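Local atomic coordinates of uncharacterized protein (Ruminococcus gnavus, PDB entry 4QAN), a protein that is of unknown function but has a cystatin-like fold, as a divergent member of the NTF2-like superfamily, and can bind a metal ion. Residues E218-P221 with Q222-V225; S370-E373 with S374-T377. All blocks are in the same frame, centred on the assembly; numbering follows the deposited sequence.

In the fold
Both contacts are first turns of helices, local meetings of side chains three to five residues apart, and both helices pack on the mixed sheet that includes strands 305-314 and 334-344. Contact 1 starts helix 221-234, and contact 2 starts helix 371-378; their centres lie 24 Å apart and their nearest atoms about 12 Å apart. Contact 1 is partly buried, with Pro221, Ala224 and Val225 inside and a water joining its polar outer side. Contact 2 is a surface contact, where only Ser374 is buried and charged side chains pair directly. A threonine side chain caps the first helix, whereas a serine and a glutamate form a capping box at the second.

Contact 1: residues E218-P221 with Q222-V225; sequences EKTP and QRAV
Thr220 and Pro221 open the helix with i to i+4 backbone bonds, Ala224 N to Thr220 O at 3.2 Å and Val225 N to Pro221 O. Thr220 OG1 accepts from Arg223 N at 3.0 Å with an angle of 154°, the N-cap bond that ties the side chain to the first turn. A chi1 of 73° sets Thr220 OG1 between the backbone N and the carbonyl carbon, turned back over the first turn, where it also lies 3.3 Å from Arg223 CB. A valine at Thr220 would probably leave the Arg223 N-H without this acceptor and weaken the start of the helix. Pro221 suits the first helical position, which asks for no N-H; Gln222 lies beside it, its OE1 3.6 Å from Pro221 CG. Glu218 and Arg223 cross at about a right angle, Glu218 CB 3.9 Å from Arg223 CG. Their charged ends meet through one water, which donates to Glu218 OE1 and accepts from Arg223 NH1 and Lys219 N. The buried methyl of Ala224 lies close to Pro221 O, while Val225 reaches Leu307 and Leu342 of the sheet. The whole is a threonine N-cap followed by proline, at the start of a helix laid on a beta sheet.

Contact 2: residues S370-E373 with S374-T377; sequences SKEE and SRKT
Glu372 meets both Arg375 and Lys376 on the outer side of a helix whose start is a capping box. In that motif Ser370 OG accepts from Glu373 N at 2.8 Å, nearly straight at 174°, and Glu373 OE1 accepts a weak bond from Ser370 N in return. Serine suits the N-cap because its short hydroxyl can bend back to the first turn; glutamate three residues on is long enough to answer it.

Glu372 can be followed outward. Its CB points away from the next turn, and CG stands anti to the backbone N (chi1 -177°). The bend at chi2 then swings the carboxylate back toward the following turn. There Glu372 CD lies 3.1 Å from Arg375 NH2. This nitrogen sits above the carboxylate plane, shared by both oxygens, rather than in line with either. Glu372 OE2 makes the salt bridge to Arg375 NH2 at 2.8 Å, and Glu372 OE1 lies 2.9 Å from the same nitrogen. The carboxylate and guanidinium planes are 70° apart, so the two groups do not pair flat, side by side. Glu372 OE2 also touches Lys376 CE at 3.4 Å, the lysine lying alongside and pointing the same way. The nearby guanidinium probably favours the charged carboxylate.

Ser374, by contrast, faces inward against Asn335 and Ile308 of the sheet, a place that suits a small side chain. Thr377 also faces the sheet, touching Leu337 and Ile311, and its hydroxyl turns back to the helix: Thr377 N and Thr377 OG1 donate to Glu373 O from opposite faces of its carbonyl plane, OG1 at 2.7 Å.

Contact 1: residues E218-P221 with Q222-V225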
# COMPACT_ATOMS: atom_id res chain seq x y z
N GLU A 218 11.79 20.86 -3.31
CA GLU A 218 12.90 21.68 -2.83
C GLU A 218 13.49 22.41 -4.03
O GLU A 218 13.24 22.04 -5.18
CB GLU A 218 13.97 20.81 -2.17
CG GLU A 218 13.50 20.04 -0.95
CD GLU A 218 13.08 20.92 0.23
OE1 GLU A 218 13.31 22.14 0.20
OE2 GLU A 218 12.50 20.38 1.20
N LYS A 219 14.31 23.42 -3.78
CA LYS A 219 14.74 24.32 -4.85
C LYS A 219 15.83 23.77 -5.74
O LYS A 219 16.04 24.29 -6.82
CB LYS A 219 15.16 25.67 -4.29
CG LYS A 219 13.99 26.48 -3.79
CD LYS A 219 13.34 27.24 -4.92
CE LYS A 219 12.00 27.80 -4.51
NZ LYS A 219 11.30 28.27 -5.72
N THR A 220 16.52 22.73 -5.30
CA THR A 220 17.49 22.08 -6.17
C THR A 220 17.19 20.60 -6.17
O THR A 220 16.58 20.10 -5.22
CB THR A 220 18.94 22.28 -5.69
OG1 THR A 220 19.17 21.50 -4.52
CG2 THR A 220 19.22 23.76 -5.39
N PRO A 221 17.63 19.88 -7.21
CA PRO A 221 17.38 18.44 -7.23
C PRO A 221 18.10 17.71 -6.07
O PRO A 221 17.50 16.88 -5.40
CB PRO A 221 17.88 18.00 -8.62
CG PRO A 221 18.76 19.09 -9.11
CD PRO A 221 18.28 20.36 -8.45
N GLN A 222 19.36 18.07 -5.82
CA GLN A 222 20.10 17.51 -4.68
C GLN A 222 19.35 17.67 -3.34
O GLN A 222 19.30 16.74 -2.53
CB GLN A 222 21.48 18.17 -4.55
CG GLN A 222 22.45 17.87 -5.69
CD GLN A 222 22.51 18.98 -6.74
OE1 GLN A 222 21.53 19.73 -6.94
NE2 GLN A 222 23.65 19.09 -7.41
N ARG A 223 18.76 18.84 -3.10
CA ARG A 223 18.09 19.11 -1.83
C ARG A 223 16.81 18.28 -1.70
O ARG A 223 16.42 17.89 -0.59
CB ARG A 223 17.82 20.60 -1.67
CG ARG A 223 17.32 20.98 -0.28
CD ARG A 223 17.11 22.46 -0.16
NE ARG A 223 18.30 23.23 -0.50
CZ ARG A 223 18.32 24.54 -0.71
NH1 ARG A 223 17.22 25.26 -0.61
NH2 ARG A 223 19.46 25.13 -1.01
N ALA A 224 16.18 17.98 -2.82
CA ALA A 224 15.02 17.08 -2.81
C ALA A 224 15.42 15.71 -2.28
O ALA A 224 14.74 15.15 -1.42
CB ALA A 224 14.42 16.97 -4.20
N VAL A 225 16.54 15.20 -2.79
CA VAL A 225 17.08 13.91 -2.40
C VAL A 225 17.51 13.94 -0.94
O VAL A 225 17.23 13.01 -0.18
CB VAL A 225 18.26 13.49 -3.32
CG1 VAL A 225 18.91 12.21 -2.83
CG2 VAL A 225 17.78 13.33 -4.75
O HOH W 1 14.44 24.26 -0.99

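Contact 2: residues S370-E373 with S374-T377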
# COMPACT_ATOMS: atom_id res chain seq x y z
N SER A 370 32.38 -1.24 -2.30
CA SER A 370 33.53 -1.39 -1.42
C SER A 370 33.90 -0.00 -0.89
O SER A 370 33.43 1.01 -1.42
CB SER A 370 34.71 -2.02 -2.17
OG SER A 370 35.36 -1.08 -3.01
N LYS A 371 34.70 0.04 0.17
CA LYS A 371 35.22 1.31 0.69
C LYS A 371 36.04 2.03 -0.38
O LYS A 371 36.01 3.26 -0.50
CB LYS A 371 36.10 1.07 1.92
CG LYS A 371 35.37 0.55 3.15
CD LYS A 371 34.57 1.64 3.85
CE LYS A 371 33.43 1.05 4.66
NZ LYS A 371 32.53 2.13 5.16
N GLU A 372 36.81 1.25 -1.14
CA GLU A 372 37.56 1.77 -2.29
C GLU A 372 36.60 2.40 -3.30
O GLU A 372 36.73 3.57 -3.64
CB GLU A 372 38.36 0.64 -2.94
CG GLU A 372 39.24 1.05 -4.11
CD GLU A 372 40.33 2.04 -3.71
OE1 GLU A 372 40.82 1.97 -2.56
OE2 GLU A 372 40.69 2.88 -4.56
N GLU A 373 35.62 1.63 -3.75
CA GLU A 373 34.62 2.12 -4.69
C GLU A 373 33.88 3.37 -4.17
O GLU A 373 33.60 4.30 -4.92
CB GLU A 373 33.61 1.01 -5.01
CG GLU A 373 34.17 -0.11 -5.87
CD GLU A 373 33.28 -1.35 -5.90
OE1 GLU A 373 32.09 -1.27 -5.52
OE2 GLU A 373 33.79 -2.42 -6.31
N SER A 374 33.56 3.39 -2.87
CA SER A 374 32.80 4.49 -2.27
C SER A 374 33.62 5.77 -2.25
O SER A 374 33.09 6.86 -2.47
CB SER A 374 32.41 4.13 -0.84
OG SER A 374 31.59 5.13 -0.27
N ARG A 375 34.92 5.65 -1.99
CA ARG A 375 35.81 6.81 -1.94
C ARG A 375 36.07 7.38 -3.34
O ARG A 375 36.15 8.59 -3.51
CB ARG A 375 37.14 6.46 -1.28
CG ARG A 375 38.02 7.68 -1.01
CD ARG A 375 39.37 7.33 -0.40
NE ARG A 375 39.97 6.13 -1.00
CZ ARG A 375 40.48 6.05 -2.23
NH1 ARG A 375 40.47 7.09 -3.06
NH2 ARG A 375 40.99 4.89 -2.65
N LYS A 376 36.22 6.50 -4.32
CA LYS A 376 36.39 6.93 -5.71
C LYS A 376 35.15 7.66 -6.23
O LYS A 376 35.27 8.66 -6.95
CB LYS A 376 36.70 5.73 -6.63
CG LYS A 376 38.09 5.15 -6.43
CD LYS A 376 39.17 6.15 -6.83
CE LYS A 376 40.54 5.71 -6.37
NZ LYS A 376 41.51 6.83 -6.49
N THR A 377 33.98 7.16 -5.86
CA THR A 377 32.72 7.76 -6.26
C THR A 377 32.53 9.13 -5.60
O THR A 377 32.12 10.08 -6.26
CB THR A 377 31.54 6.82 -5.90
OG1 THR A 377 31.75 5.52 -6.48
CG2 THR A 377 30.22 7.39 -6.38